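Local coordinates for protein NalD (Pseudomonas aeruginosa PAO1, PDB 5DAJ) that represses the MexAB-OprM multidrug efflux pump as a TetR-family transcriptional regulator, probably by binding operator DNA, and responds to novobiocin, which induces pump expression, at residues 57-65 / 104-112; 84-92 / 197-205. One frame throughout, in Å; residues are numbered along the deposited sequence.

Interaction 1 of 2, residues 57-65 / 104-112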
ATOM      1  N   LEU A  57      20.038   5.256   7.452  1.00 50.38           N
ATOM      2  CA  LEU A  57      19.498   6.591   7.725  1.00 49.48           C
ATOM      3  C   LEU A  57      17.975   6.552   7.655  1.00 48.15           C
ATOM      4  O   LEU A  57      17.279   6.949   8.588  1.00 44.71           O
ATOM      5  CB  LEU A  57      20.037   7.613   6.722  1.00 47.45           C
ATOM      6  CG  LEU A  57      19.800   9.085   7.063  1.00 51.73           C
ATOM      7  CD1 LEU A  57      20.866   9.960   6.426  1.00 53.98           C
ATOM      8  CD2 LEU A  57      18.423   9.575   6.633  1.00 55.13           C
ATOM      9  N   PHE A  58      17.479   6.032   6.540  1.00 50.07           N
ATOM     10  CA  PHE A  58      16.042   5.874   6.294  1.00 51.60           C
ATOM     11  C   PHE A  58      15.358   5.083   7.410  1.00 50.15           C
ATOM     12  O   PHE A  58      14.262   5.417   7.837  1.00 56.52           O
ATOM     13  CB  PHE A  58      15.831   5.179   4.951  1.00 50.92           C
ATOM     14  CG  PHE A  58      14.394   5.029   4.555  1.00 47.19           C
ATOM     15  CD1 PHE A  58      13.672   6.113   4.135  1.00 52.74           C
ATOM     16  CD2 PHE A  58      13.778   3.801   4.596  1.00 50.92           C
ATOM     17  CE1 PHE A  58      12.350   5.975   3.749  1.00 54.16           C
ATOM     18  CE2 PHE A  58      12.455   3.655   4.219  1.00 55.22           C
ATOM     19  CZ  PHE A  58      11.739   4.752   3.791  1.00 51.38           C
ATOM     20  N   ASN A  59      16.030   4.041   7.874  1.00 49.23           N
ATOM     21  CA  ASN A  59      15.519   3.184   8.940  1.00 53.17           C
ATOM     22  C   ASN A  59      15.442   3.887  10.301  1.00 56.77           C
ATOM     23  O   ASN A  59      14.466   3.715  11.045  1.00 59.27           O
ATOM     24  CB  ASN A  59      16.387   1.930   9.061  1.00 56.15           C
ATOM     25  CG  ASN A  59      15.574   0.685   9.322  1.00 64.58           C
ATOM     26  OD1 ASN A  59      15.827  -0.033  10.264  1.00 77.98           O
ATOM     27  ND2 ASN A  59      14.576   0.429   8.487  1.00 76.08           N
ATOM     28  N   GLU A  60      16.487   4.646  10.624  1.00 49.96           N
ATOM     29  CA  GLU A  60      16.520   5.470  11.833  1.00 49.86           C
ATOM     30  C   GLU A  60      15.406   6.505  11.807  1.00 49.81           C
ATOM     31  O   GLU A  60      14.820   6.820  12.843  1.00 49.35           O
ATOM     32  CB  GLU A  60      17.874   6.177  11.975  1.00 51.03           C
ATOM     33  CG  GLU A  60      19.025   5.254  12.337  1.00 57.36           C
ATOM     34  CD  GLU A  60      18.864   4.614  13.707  1.00 63.64           C
ATOM     35  OE1 GLU A  60      18.754   5.353  14.712  1.00 76.15           O
ATOM     36  OE2 GLU A  60      18.820   3.361  13.763  1.00 64.67           O
HETATM   37  N   MSE A  61      15.112   7.011  10.615  1.00 48.60           N
HETATM   38  CA  MSE A  61      14.035   7.979  10.428  1.00 53.32           C
HETATM   39  C   MSE A  61      12.704   7.345  10.759  1.00 53.08           C
HETATM   40  O   MSE A  61      11.929   7.874  11.551  1.00 56.31           O
HETATM   41  CB  MSE A  61      14.036   8.523   8.997  1.00 55.78           C
HETATM   42  CG  MSE A  61      13.023   9.645   8.794  1.00 58.64           C
HETATM   43 SE   MSE A  61      12.935  10.117   6.887  1.00 68.13          SE
HETATM   44  CE  MSE A  61      14.524  11.234   7.035  1.00 68.91           C
ATOM     45  N   LEU A  62      12.439   6.180  10.201  1.00 52.04           N
ATOM     46  CA  LEU A  62      11.206   5.464  10.465  1.00 50.68           C
ATOM     47  C   LEU A  62      11.014   5.114  11.915  1.00 52.14           C
ATOM     48  O   LEU A  62       9.941   5.142  12.421  1.00 59.37           O
ATOM     49  CB  LEU A  62      11.165   4.203   9.657  1.00 52.31           C
ATOM     50  CG  LEU A  62      11.061   4.423   8.172  1.00 47.49           C
ATOM     51  CD1 LEU A  62      11.408   3.146   7.459  1.00 40.17           C
ATOM     52  CD2 LEU A  62       9.663   4.835   7.821  1.00 50.77           C
ATOM     53  N   ASN A  63      12.077   4.761  12.576  1.00 56.45           N
ATOM     54  CA  ASN A  63      12.058   4.449  14.014  1.00 59.51           C
ATOM     55  C   ASN A  63      11.486   5.555  14.884  1.00 61.28           C
ATOM     56  O   ASN A  63      10.875   5.265  15.911  1.00 64.04           O
ATOM     57  CB  ASN A  63      13.467   4.138  14.525  1.00 61.86           C
ATOM     58  CG  ASN A  63      13.912   2.735  14.223  1.00 67.46           C
ATOM     59  OD1 ASN A  63      13.161   1.917  13.684  1.00 66.12           O
ATOM     60  ND2 ASN A  63      15.162   2.444  14.576  1.00 75.52           N
ATOM     61  N   GLN A  64      11.683   6.808  14.466  1.00 63.27           N
ATOM     62  CA  GLN A  64      11.110   7.978  15.159  1.00 69.23           C
ATOM     63  C   GLN A  64       9.579   7.896  15.290  1.00 68.97           C
ATOM     64  O   GLN A  64       8.994   8.533  16.161  1.00 75.53           O
ATOM     65  CB  GLN A  64      11.454   9.282  14.417  1.00 64.21           C
ATOM     66  CG  GLN A  64      12.941   9.628  14.296  1.00 65.91           C
ATOM     67  CD  GLN A  64      13.209  10.854  13.422  1.00 68.29           C
ATOM     68  OE1 GLN A  64      13.767  11.852  13.878  1.00 69.11           O
ATOM     69  NE2 GLN A  64      12.807  10.780  12.159  1.00 69.62           N
ATOM     70  N   VAL A  65       8.957   7.104  14.418  1.00 67.22           N
ATOM     71  CA  VAL A  65       7.502   7.045  14.212  1.00 71.07           C
ATOM     72  C   VAL A  65       6.843   5.672  14.494  1.00 76.66           C
ATOM     73  O   VAL A  65       5.612   5.566  14.540  1.00 85.79           O
ATOM     74  CB  VAL A  65       7.219   7.570  12.775  1.00 70.41           C
ATOM     75  CG1 VAL A  65       6.161   6.771  12.002  1.00 71.86           C
ATOM     76  CG2 VAL A  65       6.884   9.050  12.845  1.00 76.73           C
ATOM     77  N   LYS A 104       4.447  14.804  11.748  1.00 54.69           N
ATOM     78  CA  LYS A 104       5.723  14.102  11.546  1.00 58.63           C
ATOM     79  C   LYS A 104       5.479  12.685  11.011  1.00 61.58           C
ATOM     80  O   LYS A 104       6.123  12.267  10.036  1.00 61.07           O
ATOM     81  CB  LYS A 104       6.573  14.001  12.819  1.00 63.54           C
ATOM     82  CG  LYS A 104       8.041  13.716  12.515  1.00 68.74           C
ATOM     83  CD  LYS A 104       8.895  13.529  13.766  1.00 70.45           C
ATOM     84  CE  LYS A 104      10.401  13.498  13.456  1.00 74.50           C
ATOM     85  NZ  LYS A 104      10.968  14.758  12.898  1.00 79.10           N
ATOM     86  N   LYS A 105       4.547  11.973  11.656  1.00 55.39           N
ATOM     87  CA  LYS A 105       4.128  10.624  11.235  1.00 54.75           C
ATOM     88  C   LYS A 105       3.632  10.632   9.795  1.00 51.11           C
ATOM     89  O   LYS A 105       4.032   9.803   8.981  1.00 56.66           O
ATOM     90  CB  LYS A 105       3.016  10.072  12.145  1.00 64.82           C
ATOM     91  CG  LYS A 105       2.797   8.553  12.091  1.00 72.01           C
ATOM     92  CD  LYS A 105       1.479   8.157  12.780  1.00 74.72           C
ATOM     93  CE  LYS A 105       1.561   6.879  13.602  1.00 73.30           C
ATOM     94  NZ  LYS A 105       1.285   5.660  12.793  1.00 73.46           N
ATOM     95  N   ARG A 106       2.750  11.580   9.501  1.00 49.89           N
ATOM     96  CA  ARG A 106       2.172  11.722   8.166  1.00 43.31           C
ATOM     97  C   ARG A 106       3.286  11.913   7.135  1.00 51.16           C
ATOM     98  O   ARG A 106       3.332  11.182   6.150  1.00 53.48           O
ATOM     99  CB  ARG A 106       1.184  12.890   8.110  1.00 49.08           C
ATOM    100  CG  ARG A 106       0.411  13.009   6.799  1.00 50.95           C
ATOM    101  CD  ARG A 106      -0.269  14.359   6.677  1.00 60.91           C
ATOM    102  NE  ARG A 106      -0.858  14.804   7.949  1.00 68.93           N
ATOM    103  CZ  ARG A 106      -0.649  15.982   8.548  1.00 71.43           C
ATOM    104  NH1 ARG A 106       0.119  16.929   8.003  1.00 75.37           N
ATOM    105  NH2 ARG A 106      -1.245  16.228   9.711  1.00 79.20           N
ATOM    106  N   ARG A 107       4.182  12.860   7.396  1.00 43.21           N
ATOM    107  CA  ARG A 107       5.292  13.170   6.480  1.00 45.17           C
ATOM    108  C   ARG A 107       6.182  11.946   6.194  1.00 43.08           C
ATOM    109  O   ARG A 107       6.434  11.608   5.034  1.00 42.02           O
ATOM    110  CB  ARG A 107       6.146  14.330   7.012  1.00 47.29           C
ATOM    111  CG  ARG A 107       5.436  15.682   6.991  1.00 50.82           C
ATOM    112  CD  ARG A 107       6.195  16.772   7.755  1.00 49.06           C
ATOM    113  NE  ARG A 107       7.576  16.937   7.297  1.00 49.16           N
ATOM    114  CZ  ARG A 107       7.987  17.712   6.289  1.00 50.81           C
ATOM    115  NH1 ARG A 107       7.140  18.455   5.585  1.00 45.59           N
ATOM    116  NH2 ARG A 107       9.277  17.750   5.973  1.00 59.11           N
ATOM    117  N   ILE A 108       6.616  11.280   7.256  1.00 40.79           N
ATOM    118  CA  ILE A 108       7.511  10.129   7.144  1.00 44.60           C
ATOM    119  C   ILE A 108       6.837   8.929   6.461  1.00 46.99           C
ATOM    120  O   ILE A 108       7.464   8.243   5.652  1.00 50.82           O
ATOM    121  CB  ILE A 108       8.089   9.725   8.521  1.00 45.39           C
ATOM    122  CG1 ILE A 108       9.105  10.783   8.974  1.00 46.21           C
ATOM    123  CG2 ILE A 108       8.768   8.361   8.457  1.00 42.75           C
ATOM    124  CD1 ILE A 108       9.522  10.682  10.424  1.00 47.26           C
ATOM    125  N   LEU A 109       5.578   8.666   6.794  1.00 47.90           N
ATOM    126  CA  LEU A 109       4.841   7.563   6.159  1.00 47.56           C
ATOM    127  C   LEU A 109       4.527   7.840   4.696  1.00 47.82           C
ATOM    128  O   LEU A 109       4.511   6.905   3.892  1.00 49.46           O
ATOM    129  CB  LEU A 109       3.558   7.210   6.910  1.00 46.99           C
ATOM    130  CG  LEU A 109       3.763   6.529   8.257  1.00 49.23           C
ATOM    131  CD1 LEU A 109       2.406   6.276   8.874  1.00 56.91           C
ATOM    132  CD2 LEU A 109       4.517   5.218   8.162  1.00 50.85           C
ATOM    133  N   THR A 110       4.309   9.108   4.346  1.00 43.76           N
ATOM    134  CA  THR A 110       4.142   9.490   2.929  1.00 45.64           C
ATOM    135  C   THR A 110       5.446   9.197   2.191  1.00 46.46           C
ATOM    136  O   THR A 110       5.421   8.737   1.050  1.00 45.63           O
ATOM    137  CB  THR A 110       3.778  11.025   2.747  1.00 46.06           C
ATOM    138  OG1 THR A 110       2.620  11.387   3.499  1.00 52.67           O
ATOM    139  CG2 THR A 110       3.498  11.472   1.321  1.00 45.70           C
ATOM    140  N   ILE A 111       6.582   9.424   2.845  1.00 48.02           N
ATOM    141  CA  ILE A 111       7.870   9.052   2.238  1.00 50.53           C
ATOM    142  C   ILE A 111       7.934   7.539   1.998  1.00 49.74           C
ATOM    143  O   ILE A 111       8.241   7.086   0.890  1.00 52.23           O
ATOM    144  CB  ILE A 111       9.079   9.466   3.098  1.00 47.49           C
ATOM    145  CG1 ILE A 111       9.225  10.982   3.120  1.00 47.86           C
ATOM    146  CG2 ILE A 111      10.349   8.845   2.550  1.00 47.30           C
ATOM    147  CD1 ILE A 111      10.124  11.484   4.224  1.00 46.87           C
ATOM    148  N   LEU A 112       7.642   6.785   3.053  1.00 47.72           N
ATOM    149  CA  LEU A 112       7.692   5.319   3.026  1.00 46.02           C
ATOM    150  C   LEU A 112       6.858   4.690   1.909  1.00 50.66           C
ATOM    151  O   LEU A 112       7.313   3.794   1.200  1.00 56.71           O
ATOM    152  CB  LEU A 112       7.228   4.742   4.362  1.00 42.49           C
ATOM    153  CG  LEU A 112       7.049   3.224   4.401  1.00 45.93           C
ATOM    154  CD1 LEU A 112       8.361   2.538   4.084  1.00 48.52           C
ATOM    155  CD2 LEU A 112       6.519   2.766   5.752  1.00 48.05           C
TER
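Apolar side chains of F58, M61, L62 and V65 meet I108, I111 and L112 where helix 54-63, which follows the helix-turn-helix and leads into the body, packs on helix 103-114 of the C-terminal region. The short axes run 10.4 Å apart at 143°, roughly antiparallel. I108 sits at the middle: its CG2 lies 3.7 Å from L62 CD2, while its CD1 reaches M61 CG and V65 CG2. In TetR-family repressors this junction couples the helix-turn-helix head to the ligand-binding body, and its position suggests such a role here. The F58 ring, with CG anti to the backbone N (chi1 -177°), offers its edge, CE1 standing 3.7 Å from I111 CG2, while L62 CG lies above one face, toward its rim. Beyond L62 the chain brings V65 down on the first turn of helix 103-114, CG2 3.6 Å from K105 CA. The extended Q64 side chain turns its NE2 to M61 O, in the carbonyl plane and on a lone pair, at 3.1 Å; the same oxygen also accepts Q64 N. The amide thus fixed crosses K104 at about a right angle, Q64 OE1 3.8 Å from K104 CE. K104 NZ is salt-bridged to E20 of helix 6-26, as R107 is too, tying that helix to the body.

Interaction 2 of 2, residues 84-92 / 197-205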
ATOM      1  N   PRO A  84      -9.893  -7.688  25.105  1.00 85.94           N
ATOM      2  CA  PRO A  84      -8.754  -7.249  24.327  1.00 83.37           C
ATOM      3  C   PRO A  84      -9.012  -7.262  22.850  1.00 81.50           C
ATOM      4  O   PRO A  84      -8.128  -6.887  22.126  1.00 83.35           O
ATOM      5  CB  PRO A  84      -7.682  -8.258  24.703  1.00 84.46           C
ATOM      6  CG  PRO A  84      -8.411  -9.485  25.103  1.00 89.20           C
ATOM      7  CD  PRO A  84      -9.865  -9.202  25.033  1.00 69.27           C
ATOM      8  N   LEU A  85     -10.187  -7.669  22.412  1.00 72.21           N
ATOM      9  CA  LEU A  85     -10.468  -7.634  21.003  1.00 79.95           C
ATOM     10  C   LEU A  85     -10.872  -6.216  20.799  1.00 78.94           C
ATOM     11  O   LEU A  85     -10.906  -5.710  19.706  1.00 74.14           O
ATOM     12  CB  LEU A  85     -11.577  -8.588  20.608  1.00 86.35           C
ATOM     13  CG  LEU A  85     -11.105 -10.019  20.370  1.00 95.27           C
ATOM     14  CD1 LEU A  85     -12.087 -10.843  19.579  1.00107.82           C
ATOM     15  CD2 LEU A  85      -9.761 -10.060  19.692  1.00 81.71           C
ATOM     16  N   ARG A  86     -11.161  -5.576  21.909  1.00 77.56           N
ATOM     17  CA  ARG A  86     -11.522  -4.153  21.931  1.00 79.85           C
ATOM     18  C   ARG A  86     -10.274  -3.270  21.900  1.00 72.22           C
ATOM     19  O   ARG A  86     -10.231  -2.251  21.207  1.00 74.33           O
ATOM     20  CB  ARG A  86     -12.313  -3.816  23.206  1.00 86.37           C
ATOM     21  CG  ARG A  86     -12.852  -2.378  23.284  1.00 94.88           C
ATOM     22  CD  ARG A  86     -13.731  -2.006  22.101  1.00102.23           C
ATOM     23  NE  ARG A  86     -14.230  -0.634  22.209  1.00111.00           N
ATOM     24  CZ  ARG A  86     -15.243  -0.123  21.508  1.00112.57           C
ATOM     25  NH1 ARG A  86     -15.921  -0.862  20.624  1.00112.69           N
ATOM     26  NH2 ARG A  86     -15.593   1.146  21.700  1.00118.05           N
ATOM     27  N   SER A  87      -9.270  -3.644  22.688  1.00 73.42           N
ATOM     28  CA  SER A  87      -7.986  -2.923  22.701  1.00 75.87           C
ATOM     29  C   SER A  87      -7.365  -2.882  21.306  1.00 70.67           C
ATOM     30  O   SER A  87      -6.797  -1.860  20.891  1.00 71.20           O
ATOM     31  CB  SER A  87      -6.996  -3.564  23.681  1.00 80.99           C
ATOM     32  OG  SER A  87      -7.527  -3.615  24.997  1.00 87.61           O
ATOM     33  N   LEU A  88      -7.469  -4.005  20.599  1.00 64.79           N
ATOM     34  CA  LEU A  88      -6.964  -4.108  19.225  1.00 62.41           C
ATOM     35  C   LEU A  88      -7.700  -3.143  18.291  1.00 62.99           C
ATOM     36  O   LEU A  88      -7.062  -2.435  17.500  1.00 68.85           O
ATOM     37  CB  LEU A  88      -7.084  -5.541  18.699  1.00 59.80           C
ATOM     38  CG  LEU A  88      -6.683  -5.745  17.237  1.00 57.75           C
ATOM     39  CD1 LEU A  88      -5.232  -5.347  16.996  1.00 59.17           C
ATOM     40  CD2 LEU A  88      -6.916  -7.183  16.824  1.00 60.83           C
ATOM     41  N   TYR A  89      -9.030  -3.127  18.392  1.00 54.67           N
ATOM     42  CA  TYR A  89      -9.856  -2.165  17.648  1.00 55.43           C
ATOM     43  C   TYR A  89      -9.443  -0.722  17.962  1.00 60.81           C
ATOM     44  O   TYR A  89      -9.183   0.068  17.052  1.00 63.45           O
ATOM     45  CB  TYR A  89     -11.343  -2.358  17.949  1.00 55.62           C
ATOM     46  CG  TYR A  89     -12.218  -1.255  17.411  1.00 59.31           C
ATOM     47  CD1 TYR A  89     -12.611  -1.246  16.083  1.00 59.34           C
ATOM     48  CD2 TYR A  89     -12.652  -0.214  18.232  1.00 66.67           C
ATOM     49  CE1 TYR A  89     -13.412  -0.235  15.583  1.00 63.19           C
ATOM     50  CE2 TYR A  89     -13.454   0.806  17.741  1.00 71.06           C
ATOM     51  CZ  TYR A  89     -13.834   0.786  16.414  1.00 66.13           C
ATOM     52  OH  TYR A  89     -14.618   1.801  15.929  1.00 73.60           O
ATOM     53  N   ASP A  90      -9.365  -0.408  19.254  1.00 64.84           N
ATOM     54  CA  ASP A  90      -8.918   0.914  19.729  1.00 60.48           C
ATOM     55  C   ASP A  90      -7.560   1.303  19.157  1.00 58.56           C
ATOM     56  O   ASP A  90      -7.376   2.414  18.655  1.00 61.73           O
ATOM     57  CB  ASP A  90      -8.830   0.959  21.262  1.00 64.19           C
ATOM     58  CG  ASP A  90     -10.195   1.005  21.943  1.00 73.02           C
ATOM     59  OD1 ASP A  90     -11.210   1.314  21.289  1.00 79.70           O
ATOM     60  OD2 ASP A  90     -10.253   0.746  23.160  1.00 86.95           O
ATOM     61  N   LEU A  91      -6.615   0.373  19.219  1.00 55.95           N
ATOM     62  CA  LEU A  91      -5.274   0.599  18.665  1.00 58.13           C
ATOM     63  C   LEU A  91      -5.305   0.939  17.169  1.00 55.48           C
ATOM     64  O   LEU A  91      -4.622   1.870  16.719  1.00 60.01           O
ATOM     65  CB  LEU A  91      -4.384  -0.621  18.892  1.00 65.79           C
ATOM     66  CG  LEU A  91      -2.966  -0.522  18.305  1.00 72.33           C
ATOM     67  CD1 LEU A  91      -2.105   0.463  19.085  1.00 79.21           C
ATOM     68  CD2 LEU A  91      -2.304  -1.886  18.270  1.00 77.94           C
ATOM     69  N   CYS A  92      -6.071   0.163  16.410  1.00 50.80           N
ATOM     70  CA  CYS A  92      -6.220   0.377  14.969  1.00 51.39           C
ATOM     71  C   CYS A  92      -6.885   1.717  14.674  1.00 54.00           C
ATOM     72  O   CYS A  92      -6.436   2.467  13.793  1.00 60.95           O
ATOM     73  CB  CYS A  92      -7.048  -0.737  14.338  1.00 54.08           C
ATOM     74  SG  CYS A  92      -6.254  -2.352  14.379  1.00 58.23           S
HETATM   75  N   MSE A 197     -14.905  -4.776   9.064  1.00 48.07           N
HETATM   76  CA  MSE A 197     -13.859  -5.793   9.243  1.00 48.66           C
HETATM   77  C   MSE A 197     -14.054  -6.490  10.562  1.00 50.53           C
HETATM   78  O   MSE A 197     -14.082  -7.722  10.620  1.00 47.15           O
HETATM   79  CB  MSE A 197     -12.455  -5.202   9.152  1.00 49.48           C
HETATM   80  CG  MSE A 197     -11.326  -6.200   9.437  1.00 56.39           C
HETATM   81 SE   MSE A 197     -11.390  -7.754   8.212  1.00 68.94          SE
HETATM   82  CE  MSE A 197     -10.615  -6.889   6.620  1.00 72.47           C
ATOM     83  N   PHE A 198     -14.193  -5.712  11.629  1.00 51.43           N
ATOM     84  CA  PHE A 198     -14.383  -6.291  12.971  1.00 56.48           C
ATOM     85  C   PHE A 198     -15.719  -7.005  13.144  1.00 60.54           C
ATOM     86  O   PHE A 198     -15.778  -8.052  13.796  1.00 67.97           O
ATOM     87  CB  PHE A 198     -14.201  -5.244  14.057  1.00 54.09           C
ATOM     88  CG  PHE A 198     -12.768  -4.945  14.343  1.00 51.97           C
ATOM     89  CD1 PHE A 198     -12.080  -4.008  13.584  1.00 49.46           C
ATOM     90  CD2 PHE A 198     -12.086  -5.633  15.337  1.00 49.60           C
ATOM     91  CE1 PHE A 198     -10.747  -3.737  13.835  1.00 47.68           C
ATOM     92  CE2 PHE A 198     -10.758  -5.359  15.594  1.00 47.53           C
ATOM     93  CZ  PHE A 198     -10.087  -4.412  14.842  1.00 47.22           C
ATOM     94  N   ARG A 199     -16.763  -6.487  12.505  1.00 60.17           N
ATOM     95  CA  ARG A 199     -18.070  -7.127  12.553  1.00 64.09           C
ATOM     96  C   ARG A 199     -18.001  -8.456  11.793  1.00 60.12           C
ATOM     97  O   ARG A 199     -18.624  -9.440  12.188  1.00 64.51           O
ATOM     98  CB  ARG A 199     -19.138  -6.220  11.941  1.00 66.18           C
ATOM     99  CG  ARG A 199     -20.564  -6.659  12.228  1.00 70.58           C
ATOM    100  CD  ARG A 199     -21.556  -5.930  11.336  1.00 78.13           C
ATOM    101  NE  ARG A 199     -21.653  -4.512  11.671  1.00 90.20           N
ATOM    102  CZ  ARG A 199     -22.706  -3.955  12.260  1.00 99.78           C
ATOM    103  NH1 ARG A 199     -23.758  -4.695  12.582  1.00 98.21           N
ATOM    104  NH2 ARG A 199     -22.707  -2.655  12.529  1.00109.93           N
ATOM    105  N   GLY A 200     -17.234  -8.472  10.702  1.00 57.88           N
ATOM    106  CA  GLY A 200     -17.058  -9.675   9.881  1.00 55.95           C
ATOM    107  C   GLY A 200     -16.207 -10.770  10.497  1.00 57.17           C
ATOM    108  O   GLY A 200     -16.363 -11.948  10.176  1.00 61.58           O
ATOM    109  N   LEU A 201     -15.275 -10.380  11.359  1.00 59.22           N
ATOM    110  CA  LEU A 201     -14.397 -11.335  12.051  1.00 61.25           C
ATOM    111  C   LEU A 201     -15.037 -11.919  13.305  1.00 65.46           C
ATOM    112  O   LEU A 201     -14.891 -13.113  13.571  1.00 71.17           O
ATOM    113  CB  LEU A 201     -13.071 -10.676  12.438  1.00 62.75           C
ATOM    114  CG  LEU A 201     -12.124 -10.287  11.299  1.00 63.30           C
ATOM    115  CD1 LEU A 201     -10.990  -9.423  11.835  1.00 60.96           C
ATOM    116  CD2 LEU A 201     -11.560 -11.506  10.596  1.00 64.54           C
ATOM    117  N   VAL A 202     -15.728 -11.074  14.064  1.00 63.20           N
ATOM    118  CA  VAL A 202     -16.179 -11.410  15.429  1.00 66.59           C
ATOM    119  C   VAL A 202     -17.709 -11.525  15.543  1.00 67.08           C
ATOM    120  O   VAL A 202     -18.448 -10.679  15.043  1.00 64.09           O
ATOM    121  CB  VAL A 202     -15.649 -10.378  16.448  1.00 65.07           C
ATOM    122  CG1 VAL A 202     -16.030 -10.760  17.871  1.00 67.15           C
ATOM    123  CG2 VAL A 202     -14.134 -10.271  16.347  1.00 61.80           C
ATOM    124  N   ARG A 203     -18.148 -12.565  16.249  1.00 75.23           N
ATOM    125  CA  ARG A 203     -19.574 -12.956  16.324  1.00 86.29           C
ATOM    126  C   ARG A 203     -20.510 -11.878  16.840  1.00 90.85           C
ATOM    127  O   ARG A 203     -21.515 -11.572  16.198  1.00100.46           O
ATOM    128  CB  ARG A 203     -19.777 -14.225  17.171  1.00 89.22           C
ATOM    129  CG  ARG A 203     -19.976 -15.485  16.348  1.00 98.35           C
ATOM    130  CD  ARG A 203     -20.074 -16.702  17.243  1.00103.40           C
ATOM    131  NE  ARG A 203     -19.646 -17.963  16.690  1.00106.36           N
ATOM    132  CZ  ARG A 203     -20.213 -18.676  15.717  1.00113.11           C
ATOM    133  NH1 ARG A 203     -21.268 -18.242  15.030  1.00106.02           N
ATOM    134  NH2 ARG A 203     -19.666 -19.851  15.406  1.00124.62           N
ATOM    135  N   ASP A 204     -20.184 -11.315  17.999  1.00 95.29           N
ATOM    136  CA  ASP A 204     -21.114 -10.408  18.679  1.00 96.86           C
ATOM    137  C   ASP A 204     -20.985  -8.971  18.198  1.00 85.20           C
ATOM    138  O   ASP A 204     -21.955  -8.385  17.737  1.00 91.32           O
ATOM    139  CB  ASP A 204     -20.965 -10.508  20.206  1.00107.57           C
ATOM    140  CG  ASP A 204     -21.842 -11.614  20.819  1.00120.30           C
ATOM    141  OD1 ASP A 204     -22.663 -12.234  20.098  1.00124.13           O
ATOM    142  OD2 ASP A 204     -21.711 -11.859  22.038  1.00138.64           O
ATOM    143  N   TRP A 205     -19.784  -8.417  18.303  1.00 84.00           N
ATOM    144  CA  TRP A 205     -19.499  -7.009  17.964  1.00 72.54           C
ATOM    145  C   TRP A 205     -20.719  -6.090  17.986  1.00 65.87           C
ATOM    146  O   TRP A 205     -20.742  -5.106  18.715  1.00 77.80           O
ATOM    147  CB  TRP A 205     -18.803  -6.886  16.600  1.00 69.34           C
ATOM    148  CG  TRP A 205     -17.895  -5.709  16.558  1.00 64.13           C
ATOM    149  CD1 TRP A 205     -18.106  -4.532  15.904  1.00 63.79           C
ATOM    150  CD2 TRP A 205     -16.656  -5.566  17.253  1.00 59.06           C
ATOM    151  NE1 TRP A 205     -17.057  -3.667  16.131  1.00 64.98           N
ATOM    152  CE2 TRP A 205     -16.154  -4.279  16.956  1.00 62.73           C
ATOM    153  CE3 TRP A 205     -15.915  -6.402  18.090  1.00 57.20           C
ATOM    154  CZ2 TRP A 205     -14.938  -3.811  17.460  1.00 67.53           C
ATOM    155  CZ3 TRP A 205     -14.709  -5.935  18.595  1.00 58.98           C
ATOM    156  CH2 TRP A 205     -14.232  -4.653  18.278  1.00 64.88           C
TER
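An aromatic cluster of Y89, F198 and W205 joins the start of helix 84-101 to the end of helix 186-201 and the tail beyond it, within the all-helical C-terminal region of this TetR-family fold. The two short axes run nearly antiparallel, at 157° and 12.1 Å, a separation bridged largely by rings. Y89 and F198 make a T-shaped pair: the Y89 edge, led by CD1, points at the F198 face, toward its rim, with centroids 5.3 Å apart and planes at 90°. Y89 CB adds a CH-pi contact over the same ring, 4.1 Å from its centroid. With CG anti to the carbonyl carbon (chi1 -79°), the F198 side chain reaches across to the backbone of helix 84-101, where CZ lies 3.6 Å from Y89 CA. Its rim also approaches L88 CG and C92 SG, and L166 of helix 159-179 also touches F198. V202, where the chain leaves helical geometry, sets CG2 against L85 CD1. Past this turn W205 comes back over F198 and Y89, one face of its indole lying over F198 CB, and a hydrogen bond from NE1 to E195 of helix 186-201 helps fix the ring. The edge of its six-membered ring meets the face of Y89 in an offset edge-to-face stack, W205 CZ2 standing 3.7 Å from Y89 CG.

Overall arrangement
Interaction 1 (57-65 with 104-112) lies about 8 Å from the centre of the chain, whereas the centre of interaction 2 (84-92 with 197-205) lies about 20 Å from it, toward the end of the body remote from the DNA-binding head. Their centres are about 28 Å apart and their nearest atoms about 8 Å, without touching. Helix 84-101 carries a segment of interaction 2 and the next helix, 103-114, one of interaction 1; helix 159-179 touches both, with F174 and L178 at interaction 1 and L166 and I170 at interaction 2. Near interaction 2 the second subunit packs on M197, R199 and L201, whereas no other chain touches the segments of interaction 1.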